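Local coordinates for probable chitinase (Chromobacterium violaceum, PDB 5JH8), which probably binds chitin and, as a member of glycosyl hydrolase family 18, is likely to cleave its glycosidic bonds, at residues A29-N34 against Y64-N69; I35-A40 against A78-A83; P187-G192 against A252-L257; Y244-R249 against L257-G262. All coordinates share one frame; numbering follows the deposited sequence. Where two conformers were deposited one is given.

Contact 1. Residues A29-N34 against Y64-N69; sequences AVDFYN and YGCVSN
Val-30 and Tyr-64 begin a ladder of backbone bonds between two parallel strands, Val-30 N donating to Tyr-64 O at 2.8 Å. Cys-66 N then donates to Val-30 O, standing well above the carbonyl plane, and Ser-68 N donates to Tyr-33 O at 3.0 Å. Between the Val-30/Gly-65 and Tyr-33/Val-67 pairs the first strand carries one extra residue, Asp-31 and Phe-32 facing Cys-66 alone, with an inverse gamma turn centred on Asp-31.

Two waters lie beside Asp-31 and Ser-68. In one deposited conformer of each side chain, both link Asp-31 OD1 to Ser-68 OG; the first also lies 2.8 Å from Tyr-33 O. With chi1 at 175°, the Asp-31 carboxylate swings so that OD1 comes nearer Cys-66 and Ser-68, while OD2 is held by Ser-9. The Asp-31 side chain is about 5 Å from the bound histidine.

Ala-29 CB lies 4.2 Å from Cys-66 CB, small groups that fit a barrel interior, and on the other face Tyr-33 CB meets Val-67 CG2, the branched valine suiting an extended chain.

In the family's TIM barrel, strand 27-35 is flanked by strand 3-8 and strand 63-68 by strand 107-111; Cys-66 touches Tyr-7 and Asp-111 from these outer neighbours.

Contact 2. Residues I35-A40 against A78-A83; sequences ITAQGA and ADIAHA
Ile-80 of helix 78-85 presses its branches against Ile-35 and Ala-37 in the loop between strands 27-35 and 41-43, a surface contact that leaves the Ile-35 side chain about 13 Å from the bound histidine. A chi1 of -72° sets CG1 of Ile-80 beside the backbone N and leaves CG2 anti to it, and Ile-80 CG2 comes within 3.4 Å of Ile-35 O. The same methyl lies 4.1 Å from Ile-35 CG2, the two isoleucines sliding past each other in opposite directions. The other branch meets Ala-37, Ile-80 CG1 being 3.9 Å from Ala-37 N. A branched side chain suits this place because its branches can touch Ile-35 and Ala-37 at once.

One helical turn further on, Ala-83 points toward the loop. Its CB meets Ala-37 CB at 3.9 Å and Ala-37 O at 3.3 Å, so that a single methyl on each side lets helix and loop come close.

Several polar groups of the type I turn from Thr-36 to Gly-39 are bonded within the loop, and Gly-39 O to Asn-95. Helix methyls and a methylene thus meet the loop's side chains, carbonyls and an amide without a polar bond between the segments, held by van der Waals contact.

Contact 3. Residues P187-G192 against A252-L257; sequences PGPVAG and AGTHSL
The G1 beta bulge at His-255 and Ser-256, both facing Asp-251, brings Thr-254 and Ser-256 against Pro-189 and Gly-192 in the loop that leads into helix 193-206. Pro-189 supplies the apolar surface. Its ring crosses the Thr-254 side chain at about a right angle, with CG 3.7 Å from Thr-254 OG1, while CB lies 3.7 Å from Ser-256 OG. A proline is apt here, its CB and CG methylenes offering a rigid apolar surface to two small hydroxyl side chains.

Thr-254 OG1 is also bound to Asp-251, so the hydroxyl that borders the proline is tied back to its own hairpin. The bulge belongs to the turn joining strand 249-251 to strand 256-262, and His-255, with phi 43° and psi 59°, takes the positive-phi position that defines it. Ser-256 OG is placed beside the backbone N (chi1 -58°) and donates to Thr-254 O at 2.9 Å from above the carbonyl plane.

Ser-256 OG also accepts a hydrogen bond from a water at 2.7 Å, which in turn accepts one from Ala-191 N, bridging the loop to the hairpin. Gly-192, the N-cap residue, comes close through its CA, which makes a CA-H...O contact of 3.5 Å with Thr-254 O; a side chain there would be crowded by Pro-189 CB and Thr-254 CB. Lys-282 NZ bonds both Ala-191 O and His-255 O, joining the two segments from outside.

Contact 4. Residues Y244-R249 against L257-G262; sequences YGAQPR and LTFNYG
Tyr-244 and Tyr-261 lie face on face in an offset stack, their centroids 3.9 Å apart and their planes at 18°. The rings are slid so that Tyr-261 CD1 sits over the centre of the Tyr-244 ring, whereas Tyr-244 CE2 falls toward the rim of its partner, 3.3 Å from Tyr-261 CE1. Tyr-261 CG stands between the backbone N and the carbonyl carbon (chi1 65°), which turns its ring toward the helix end. A water bridges the two hydroxyls, and Tyr-261 OH is bound to Asp-222 as well.

Ala-246 and Pro-248 complete the apolar side. The CB of Ala-246 approaches Phe-259 CD2 at 3.8 Å, obliquely to the ring, and Pro-248 CB meets Leu-257 CD1 at 3.9 Å; small or rigid residues suit a loop that lies close along a strand.

Arg-249 and Thr-258 point the same way side by side, Thr-258 CG2 lying 3.8 Å from Arg-249 NH2. The arginine is bent at chi3, and its NH1 forms a salt bridge with Asp-251. Their backbones form a hydrogen-bonded antiparallel pair, Arg-249 N donating to Thr-258 O at 2.8 Å almost straight and Thr-258 N returning to Arg-249 O.

Helix 237-244 ends in a Schellman motif with Gly-245 at its C-prime position, and the chain then turns back to enter a beta hairpin, strand 249-251 pairing with strand 256-262.

How the contacts relate
The four contacts fall into two pairs on opposite sides of the chain's centre. Contacts 1 and 2 have centres 14 Å apart and touch: strand 27-35 runs on into the loop at 35-40, strand 63-68 precedes helix 78-85, and Ser-68 O probably bonds to Ile-35 N. Contacts 3 and 4, centres also 14 Å apart, share Leu-257 and strand 256-262. Each pair interleaves along the chain, the first closing before the second opens. Contact 1 lies in the barrel beside the bound histidine. Contact 4, its centre 36 Å from that of contact 1, belongs to the region between strands 212-222 and 293-297, probably an insertion like that of many family 18 enzymes; contact 3 ties its hairpin to the barrel loop after strand 172-176.

Contact 1. Residues A29-N34 against Y64-N69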
loop_
_atom_site.group_PDB
_atom_site.type_symbol
_atom_site.label_atom_id
_atom_site.label_comp_id
_atom_site.label_asym_id
_atom_site.label_seq_id
_atom_site.Cartn_x
_atom_site.Cartn_y
_atom_site.Cartn_z
ATOM N N ALA A 29 -3.756 -2.129 -8.587
ATOM C CA ALA A 29 -2.494 -1.454 -8.802
ATOM C C ALA A 29 -1.483 -2.464 -9.327
ATOM O O ALA A 29 -1.140 -3.419 -8.629
ATOM C CB ALA A 29 -2.013 -0.832 -7.503
ATOM N N VAL A 30 -1.035 -2.262 -10.561
ATOM C CA VAL A 30 -0.142 -3.191 -11.256
ATOM C C VAL A 30 1.278 -2.710 -10.982
ATOM O O VAL A 30 1.782 -1.790 -11.634
ATOM C CB VAL A 30 -0.472 -3.276 -12.745
ATOM C CG1 VAL A 30 0.457 -4.230 -13.431
ATOM C CG2 VAL A 30 -1.929 -3.727 -12.941
ATOM N N ASP A 31 1.895 -3.313 -9.958
ATOM C CA ASP A 31 3.164 -2.874 -9.364
ATOM C C ASP A 31 4.334 -3.575 -10.058
ATOM O O ASP A 31 4.981 -4.467 -9.503
ATOM C CB ASP A 31 3.133 -3.174 -7.867
ATOM C CG ASP A 31 4.430 -2.874 -7.168
ATOM O OD1 ASP A 31 4.906 -1.734 -7.294
ATOM O OD2 ASP A 31 4.956 -3.765 -6.463
ATOM N N PHE A 32 4.590 -3.151 -11.302
ATOM C CA PHE A 32 5.583 -3.802 -12.147
ATOM C C PHE A 32 6.538 -2.830 -12.819
ATOM O O PHE A 32 7.275 -3.244 -13.723
ATOM C CB PHE A 32 4.899 -4.707 -13.188
ATOM C CG PHE A 32 4.587 -6.080 -12.666
ATOM C CD1 PHE A 32 3.574 -6.300 -11.752
ATOM C CD2 PHE A 32 5.339 -7.154 -13.081
ATOM C CE1 PHE A 32 3.326 -7.561 -11.256
ATOM C CE2 PHE A 32 5.105 -8.409 -12.587
ATOM C CZ PHE A 32 4.092 -8.616 -11.676
ATOM N N TYR A 33 6.576 -1.571 -12.388
ATOM C CA TYR A 33 7.222 -0.531 -13.163
ATOM C C TYR A 33 8.039 0.398 -12.276
ATOM O O TYR A 33 7.629 0.740 -11.161
ATOM C CB TYR A 33 6.174 0.290 -13.930
ATOM C CG TYR A 33 5.180 -0.594 -14.663
ATOM C CD1 TYR A 33 5.531 -1.243 -15.830
ATOM C CD2 TYR A 33 3.903 -0.833 -14.146
ATOM C CE1 TYR A 33 4.637 -2.064 -16.480
ATOM C CE2 TYR A 33 3.020 -1.654 -14.787
ATOM C CZ TYR A 33 3.381 -2.276 -15.952
ATOM O OH TYR A 33 2.467 -3.077 -16.599
ATOM N N ASN A 34 9.172 0.846 -12.821
ATOM C CA ASN A 34 9.996 1.876 -12.205
ATOM C C ASN A 34 10.027 3.106 -13.110
ATOM O O ASN A 34 9.586 3.067 -14.270
ATOM C CB ASN A 34 11.419 1.353 -11.968
ATOM C CG ASN A 34 11.465 0.200 -10.974
ATOM O OD1 ASN A 34 10.603 0.074 -10.103
ATOM N ND2 ASN A 34 12.476 -0.648 -11.101
ATOM N N TYR A 64 -4.416 0.296 -12.633
ATOM C CA TYR A 64 -3.541 1.449 -12.467
ATOM C C TYR A 64 -2.098 1.000 -12.636
ATOM O O TYR A 64 -1.675 0.018 -12.026
ATOM C CB TYR A 64 -3.734 2.098 -11.087
ATOM C CG TYR A 64 -5.028 2.848 -10.945
ATOM C CD1 TYR A 64 -6.235 2.190 -10.825
ATOM C CD2 TYR A 64 -5.053 4.222 -10.957
ATOM C CE1 TYR A 64 -7.433 2.899 -10.719
ATOM C CE2 TYR A 64 -6.218 4.931 -10.854
ATOM C CZ TYR A 64 -7.408 4.273 -10.757
ATOM O OH TYR A 64 -8.548 5.023 -10.646
ATOM N N GLY A 65 -1.331 1.730 -13.431
ATOM C CA GLY A 65 0.085 1.448 -13.536
ATOM C C GLY A 65 0.790 1.988 -12.313
ATOM O O GLY A 65 0.784 3.201 -12.102
ATOM N N CYS A 66 1.346 1.103 -11.482
ATOM C CA CYS A 66 2.000 1.497 -10.232
ATOM C C CYS A 66 3.496 1.613 -10.487
ATOM O O CYS A 66 4.164 0.620 -10.803
ATOM C CB CYS A 66 1.650 0.514 -9.117
ATOM S SG CYS A 66 2.512 0.810 -7.554
ATOM N N VAL A 67 3.981 2.845 -10.389
ATOM C CA VAL A 67 5.314 3.229 -10.829
ATOM C C VAL A 67 6.110 3.729 -9.630
ATOM O O VAL A 67 5.674 4.650 -8.926
ATOM C CB VAL A 67 5.260 4.313 -11.924
ATOM C CG1 VAL A 67 6.661 4.658 -12.383
ATOM C CG2 VAL A 67 4.386 3.882 -13.087
ATOM N N SER A 68 7.278 3.138 -9.425
ATOM C CA SER A 68 8.081 3.390 -8.243
ATOM C C SER A 68 9.405 4.059 -8.603
ATOM O O SER A 68 9.946 3.892 -9.705
ATOM C CB SER A 68 8.342 2.075 -7.492
ATOM O OG SER A 68 7.119 1.458 -7.105
ATOM N N ASN A 69 9.947 4.794 -7.626
ATOM C CA ASN A 69 11.264 5.413 -7.738
ATOM C C ASN A 69 12.330 4.484 -7.166
ATOM O O ASN A 69 12.985 4.784 -6.176
ATOM C CB ASN A 69 11.295 6.753 -7.010
ATOM C CG ASN A 69 10.989 6.614 -5.529
ATOM O OD1 ASN A 69 10.073 5.906 -5.144
ATOM N ND2 ASN A 69 11.737 7.322 -4.692
HETATM O O HOH W 1 6.190 -0.389 -9.065
HETATM O O HOH W 2 6.375 -0.491 -5.506
#

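Contact 2. Residues I35-A40 against A78-A83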
loop_
_atom_site.group_PDB
_atom_site.type_symbol
_atom_site.label_atom_id
_atom_site.label_comp_id
_atom_site.label_asym_id
_atom_site.label_seq_id
_atom_site.Cartn_x
_atom_site.Cartn_y
_atom_site.Cartn_z
ATOM N N ILE A 35 10.552 4.208 -12.574
ATOM C CA ILE A 35 10.819 5.406 -13.358
ATOM C C ILE A 35 12.268 5.797 -13.128
ATOM O O ILE A 35 12.798 5.630 -12.023
ATOM C CB ILE A 35 9.830 6.551 -13.022
ATOM C CG1 ILE A 35 9.909 7.684 -14.046
ATOM C CG2 ILE A 35 9.985 7.043 -11.602
ATOM C CD1 ILE A 35 8.737 8.639 -13.985
ATOM N N THR A 36 12.921 6.278 -14.179
ATOM C CA THR A 36 14.307 6.713 -14.072
ATOM C C THR A 36 14.386 8.194 -13.695
ATOM O O THR A 36 13.407 8.945 -13.766
ATOM C CB THR A 36 15.046 6.508 -15.396
ATOM O OG1 THR A 36 14.574 7.458 -16.354
ATOM C CG2 THR A 36 14.885 5.088 -15.926
ATOM N N ALA A 37 15.597 8.631 -13.338
ATOM C CA ALA A 37 15.822 10.039 -13.029
ATOM C C ALA A 37 15.606 10.940 -14.236
ATOM O O ALA A 37 15.472 12.154 -14.065
ATOM C CB ALA A 37 17.231 10.248 -12.472
ATOM N N GLN A 38 15.580 10.392 -15.447
ATOM C CA GLN A 38 15.251 11.171 -16.635
ATOM C C GLN A 38 13.766 11.117 -16.974
ATOM O O GLN A 38 13.343 11.678 -17.989
ATOM C CB GLN A 38 16.072 10.709 -17.852
ATOM C CG GLN A 38 17.574 10.868 -17.698
ATOM C CD GLN A 38 18.196 9.820 -16.796
ATOM O OE1 GLN A 38 17.842 8.640 -16.848
ATOM N NE2 GLN A 38 19.127 10.248 -15.957
ATOM N N GLY A 39 12.962 10.461 -16.150
ATOM C CA GLY A 39 11.531 10.463 -16.348
ATOM C C GLY A 39 11.009 9.380 -17.260
ATOM O O GLY A 39 9.872 9.482 -17.734
ATOM N N ALA A 40 11.800 8.346 -17.535
ATOM C CA ALA A 40 11.355 7.256 -18.396
ATOM C C ALA A 40 10.777 6.125 -17.554
ATOM O O ALA A 40 11.367 5.733 -16.539
ATOM C CB ALA A 40 12.513 6.721 -19.232
ATOM N N ALA A 78 15.730 8.524 -3.264
ATOM C CA ALA A 78 15.359 9.920 -3.092
ATOM C C ALA A 78 15.817 10.758 -4.278
ATOM O O ALA A 78 15.128 11.703 -4.675
ATOM C CB ALA A 78 15.972 10.465 -1.799
ATOM N N ASP A 79 16.966 10.416 -4.868
ATOM C CA ASP A 79 17.482 11.176 -6.006
ATOM C C ASP A 79 16.558 11.076 -7.219
ATOM O O ASP A 79 16.340 12.072 -7.917
ATOM C CB ASP A 79 18.888 10.702 -6.372
ATOM C CG ASP A 79 19.948 11.152 -5.374
ATOM O OD1 ASP A 79 19.669 12.061 -4.558
ATOM O OD2 ASP A 79 21.067 10.602 -5.414
ATOM N N ILE A 80 16.019 9.883 -7.505
ATOM C CA ILE A 80 15.077 9.759 -8.615
ATOM C C ILE A 80 13.832 10.595 -8.346
ATOM O O ILE A 80 13.339 11.305 -9.229
ATOM C CB ILE A 80 14.743 8.283 -8.898
ATOM C CG1 ILE A 80 15.940 7.597 -9.546
ATOM C CG2 ILE A 80 13.522 8.171 -9.815
ATOM C CD1 ILE A 80 15.788 6.102 -9.723
ATOM N N ALA A 81 13.295 10.524 -7.127
ATOM C CA ALA A 81 12.112 11.325 -6.832
ATOM C C ALA A 81 12.406 12.809 -6.988
ATOM O O ALA A 81 11.582 13.564 -7.506
ATOM C CB ALA A 81 11.575 11.004 -5.438
ATOM N N HIS A 82 13.580 13.245 -6.535
ATOM C CA HIS A 82 13.960 14.644 -6.691
ATOM C C HIS A 82 14.024 15.047 -8.166
ATOM O O HIS A 82 13.475 16.078 -8.567
ATOM C CB HIS A 82 15.310 14.890 -6.030
ATOM C CG HIS A 82 15.838 16.260 -6.290
ATOM N ND1 HIS A 82 15.358 17.369 -5.634
ATOM C CD2 HIS A 82 16.757 16.712 -7.172
ATOM C CE1 HIS A 82 15.981 18.446 -6.077
ATOM N NE2 HIS A 82 16.833 18.074 -7.017
ATOM N N ALA A 83 14.695 14.236 -8.983
ATOM C CA ALA A 83 14.859 14.551 -10.401
ATOM C C ALA A 83 13.511 14.601 -11.119
ATOM O O ALA A 83 13.222 15.554 -11.844
ATOM C CB ALA A 83 15.789 13.523 -11.046
#

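Contact 3. Residues P187-G192 against A252-L257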
loop_
_atom_site.group_PDB
_atom_site.type_symbol
_atom_site.label_atom_id
_atom_site.label_comp_id
_atom_site.label_asym_id
_atom_site.label_seq_id
_atom_site.Cartn_x
_atom_site.Cartn_y
_atom_site.Cartn_z
ATOM N N PRO A 187 9.320 -5.541 17.913
ATOM C CA PRO A 187 8.003 -6.121 17.611
ATOM C C PRO A 187 6.865 -5.217 18.057
ATOM O O PRO A 187 6.913 -4.593 19.116
ATOM C CB PRO A 187 8.007 -7.439 18.401
ATOM C CG PRO A 187 9.458 -7.770 18.605
ATOM C CD PRO A 187 10.146 -6.450 18.728
ATOM N N GLY A 188 5.800 -5.222 17.272
ATOM C CA GLY A 188 4.556 -4.602 17.649
ATOM C C GLY A 188 3.559 -4.730 16.525
ATOM O O GLY A 188 3.899 -5.223 15.448
ATOM N N PRO A 189 2.346 -4.240 16.747
ATOM C CA PRO A 189 1.340 -4.271 15.692
ATOM C C PRO A 189 1.879 -3.688 14.392
ATOM O O PRO A 189 2.528 -2.636 14.366
ATOM C CB PRO A 189 0.211 -3.413 16.262
ATOM C CG PRO A 189 0.341 -3.555 17.744
ATOM C CD PRO A 189 1.826 -3.674 18.004
ATOM N N VAL A 190 1.550 -4.373 13.303
ATOM C CA VAL A 190 1.952 -3.943 11.965
ATOM C C VAL A 190 0.981 -2.929 11.379
ATOM O O VAL A 190 1.368 -2.091 10.562
ATOM C CB VAL A 190 2.098 -5.189 11.071
ATOM C CG1 VAL A 190 2.430 -4.803 9.645
ATOM C CG2 VAL A 190 3.162 -6.105 11.656
ATOM N N ALA A 191 -0.275 -2.994 11.785
ATOM C CA ALA A 191 -1.328 -2.125 11.288
ATOM C C ALA A 191 -2.330 -1.901 12.416
ATOM O O ALA A 191 -3.528 -2.138 12.280
ATOM C CB ALA A 191 -1.987 -2.735 10.048
ATOM N N GLY A 192 -1.834 -1.425 13.555
ATOM C CA GLY A 192 -2.685 -1.285 14.724
ATOM C C GLY A 192 -3.813 -0.300 14.464
ATOM O O GLY A 192 -3.618 0.755 13.855
ATOM N N ALA A 252 -7.136 -6.183 21.872
ATOM C CA ALA A 252 -8.327 -5.436 21.493
ATOM C C ALA A 252 -8.031 -3.963 21.265
ATOM O O ALA A 252 -8.650 -3.345 20.395
ATOM C CB ALA A 252 -9.401 -5.603 22.566
ATOM N N GLY A 253 -7.080 -3.390 22.012
ATOM C CA GLY A 253 -6.762 -1.979 21.878
ATOM C C GLY A 253 -6.177 -1.609 20.534
ATOM O O GLY A 253 -6.266 -0.447 20.129
ATOM N N THR A 254 -5.571 -2.567 19.841
ATOM C CA THR A 254 -4.990 -2.317 18.528
ATOM C C THR A 254 -5.596 -3.195 17.442
ATOM O O THR A 254 -5.117 -3.170 16.300
ATOM C CB THR A 254 -3.466 -2.538 18.544
ATOM O OG1 THR A 254 -3.182 -3.933 18.706
ATOM C CG2 THR A 254 -2.796 -1.727 19.636
ATOM N N HIS A 255 -6.598 -3.998 17.768
ATOM C CA HIS A 255 -7.176 -4.963 16.839
ATOM C C HIS A 255 -6.089 -5.693 16.061
ATOM O O HIS A 255 -6.034 -5.681 14.834
ATOM C CB HIS A 255 -8.224 -4.336 15.917
ATOM C CG HIS A 255 -9.498 -4.041 16.621
ATOM N ND1 HIS A 255 -10.390 -5.032 16.963
ATOM C CD2 HIS A 255 -9.988 -2.889 17.134
ATOM C CE1 HIS A 255 -11.404 -4.490 17.612
ATOM N NE2 HIS A 255 -11.184 -3.194 17.733
ATOM N N SER A 256 -5.211 -6.356 16.814
ATOM C CA SER A 256 -4.092 -7.080 16.234
ATOM C C SER A 256 -3.912 -8.388 16.983
ATOM O O SER A 256 -4.209 -8.469 18.174
ATOM C CB SER A 256 -2.825 -6.220 16.288
ATOM O OG SER A 256 -3.013 -4.991 15.600
ATOM N N LEU A 257 -3.401 -9.392 16.284
ATOM C CA LEU A 257 -3.183 -10.715 16.833
ATOM C C LEU A 257 -1.701 -10.909 17.114
ATOM O O LEU A 257 -0.861 -10.589 16.264
ATOM C CB LEU A 257 -3.677 -11.767 15.850
ATOM C CG LEU A 257 -3.734 -13.184 16.404
ATOM C CD1 LEU A 257 -4.922 -13.340 17.335
ATOM C CD2 LEU A 257 -3.795 -14.185 15.256
HETATM O O HOH W 3 -1.984 -4.942 13.082
#

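Contact 4. Residues Y244-R249 against L257-G262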
loop_
_atom_site.group_PDB
_atom_site.type_symbol
_atom_site.label_atom_id
_atom_site.label_comp_id
_atom_site.label_asym_id
_atom_site.label_seq_id
_atom_site.Cartn_x
_atom_site.Cartn_y
_atom_site.Cartn_z
ATOM N N TYR A 244 3.852 -24.807 16.454
ATOM C CA TYR A 244 4.397 -24.601 17.788
ATOM C C TYR A 244 3.352 -24.721 18.884
ATOM O O TYR A 244 3.683 -24.546 20.059
ATOM C CB TYR A 244 5.078 -23.235 17.860
ATOM C CG TYR A 244 6.307 -23.168 16.997
ATOM C CD1 TYR A 244 7.493 -23.751 17.416
ATOM C CD2 TYR A 244 6.284 -22.537 15.761
ATOM C CE1 TYR A 244 8.627 -23.705 16.639
ATOM C CE2 TYR A 244 7.423 -22.488 14.969
ATOM C CZ TYR A 244 8.587 -23.075 15.415
ATOM O OH TYR A 244 9.720 -23.028 14.636
ATOM N N GLY A 245 2.102 -25.012 18.532
ATOM C CA GLY A 245 1.042 -25.086 19.527
ATOM C C GLY A 245 0.850 -23.797 20.294
ATOM O O GLY A 245 0.557 -23.828 21.495
ATOM N N ALA A 246 0.980 -22.661 19.613
ATOM C CA ALA A 246 0.891 -21.357 20.250
ATOM C C ALA A 246 -0.555 -21.004 20.579
ATOM O O ALA A 246 -1.501 -21.478 19.945
ATOM C CB ALA A 246 1.481 -20.291 19.330
ATOM N N GLN A 247 -0.709 -20.166 21.599
ATOM C CA GLN A 247 -1.997 -19.673 22.060
ATOM C C GLN A 247 -2.024 -18.193 21.718
ATOM O O GLN A 247 -1.454 -17.372 22.459
ATOM C CB GLN A 247 -2.140 -19.887 23.569
ATOM C CG GLN A 247 -2.334 -21.338 23.932
ATOM C CD GLN A 247 -3.631 -21.886 23.382
ATOM O OE1 GLN A 247 -4.606 -21.146 23.180
ATOM N NE2 GLN A 247 -3.653 -23.183 23.124
ATOM N N PRO A 248 -2.644 -17.813 20.598
ATOM C CA PRO A 248 -2.600 -16.420 20.157
ATOM C C PRO A 248 -3.515 -15.545 20.997
ATOM O O PRO A 248 -4.571 -15.975 21.459
ATOM C CB PRO A 248 -3.091 -16.508 18.706
ATOM C CG PRO A 248 -4.030 -17.666 18.699
ATOM C CD PRO A 248 -3.450 -18.654 19.692
ATOM N N ARG A 249 -3.093 -14.300 21.188
ATOM C CA ARG A 249 -3.795 -13.313 21.997
ATOM C C ARG A 249 -4.292 -12.210 21.076
ATOM O O ARG A 249 -3.518 -11.651 20.282
ATOM C CB ARG A 249 -2.854 -12.686 23.038
ATOM C CG ARG A 249 -3.478 -11.542 23.892
ATOM C CD ARG A 249 -2.533 -10.986 24.988
ATOM N NE ARG A 249 -1.458 -10.138 24.463
ATOM C CZ ARG A 249 -1.588 -8.840 24.184
ATOM N NH1 ARG A 249 -2.751 -8.221 24.376
ATOM N NH2 ARG A 249 -0.556 -8.154 23.705
ATOM N N LEU A 257 -3.401 -9.392 16.284
ATOM C CA LEU A 257 -3.183 -10.715 16.833
ATOM C C LEU A 257 -1.701 -10.909 17.114
ATOM O O LEU A 257 -0.861 -10.589 16.264
ATOM C CB LEU A 257 -3.677 -11.767 15.850
ATOM C CG LEU A 257 -3.734 -13.184 16.404
ATOM C CD1 LEU A 257 -4.922 -13.340 17.335
ATOM C CD2 LEU A 257 -3.795 -14.185 15.256
ATOM N N THR A 258 -1.370 -11.450 18.294
ATOM C CA THR A 258 0.025 -11.711 18.619
ATOM C C THR A 258 0.180 -13.101 19.215
ATOM O O THR A 258 -0.726 -13.633 19.854
ATOM C CB THR A 258 0.604 -10.621 19.537
ATOM O OG1 THR A 258 2.016 -10.808 19.694
ATOM C CG2 THR A 258 -0.036 -10.617 20.897
ATOM N N PHE A 259 1.351 -13.691 19.008
ATOM C CA PHE A 259 1.702 -14.927 19.688
ATOM C C PHE A 259 3.208 -15.041 19.742
ATOM O O PHE A 259 3.931 -14.347 19.028
ATOM C CB PHE A 259 1.058 -16.178 19.064
ATOM C CG PHE A 259 1.372 -16.407 17.607
ATOM C CD1 PHE A 259 0.596 -15.817 16.619
ATOM C CD2 PHE A 259 2.384 -17.279 17.217
ATOM C CE1 PHE A 259 0.851 -16.049 15.295
ATOM C CE2 PHE A 259 2.628 -17.515 15.871
ATOM C CZ PHE A 259 1.850 -16.901 14.927
ATOM N N ASN A 260 3.666 -15.917 20.625
ATOM C CA ASN A 260 5.070 -16.210 20.768
ATOM C C ASN A 260 5.287 -17.701 20.609
ATOM O O ASN A 260 4.364 -18.512 20.732
ATOM C CB ASN A 260 5.579 -15.826 22.156
ATOM C CG ASN A 260 5.460 -14.361 22.419
ATOM O OD1 ASN A 260 6.333 -13.570 22.051
ATOM N ND2 ASN A 260 4.372 -13.978 23.076
ATOM N N TYR A 261 6.545 -18.049 20.364
ATOM C CA TYR A 261 6.920 -19.449 20.341
ATOM C C TYR A 261 8.421 -19.571 20.552
ATOM O O TYR A 261 9.179 -18.627 20.314
ATOM C CB TYR A 261 6.468 -20.117 19.044
ATOM C CG TYR A 261 7.125 -19.628 17.762
ATOM C CD1 TYR A 261 8.303 -20.194 17.319
ATOM C CD2 TYR A 261 6.546 -18.637 16.977
ATOM C CE1 TYR A 261 8.897 -19.791 16.136
ATOM C CE2 TYR A 261 7.131 -18.230 15.785
ATOM C CZ TYR A 261 8.312 -18.811 15.376
ATOM O OH TYR A 261 8.903 -18.430 14.206
ATOM N N GLY A 262 8.841 -20.742 21.026
ATOM C CA GLY A 262 10.243 -21.044 21.194
ATOM C C GLY A 262 10.736 -21.871 20.029
ATOM O O GLY A 262 10.254 -22.982 19.794
HETATM O O HOH W 4 10.159 -20.406 12.901
HETATM O O HOH W 5 1.484 -16.874 22.405
#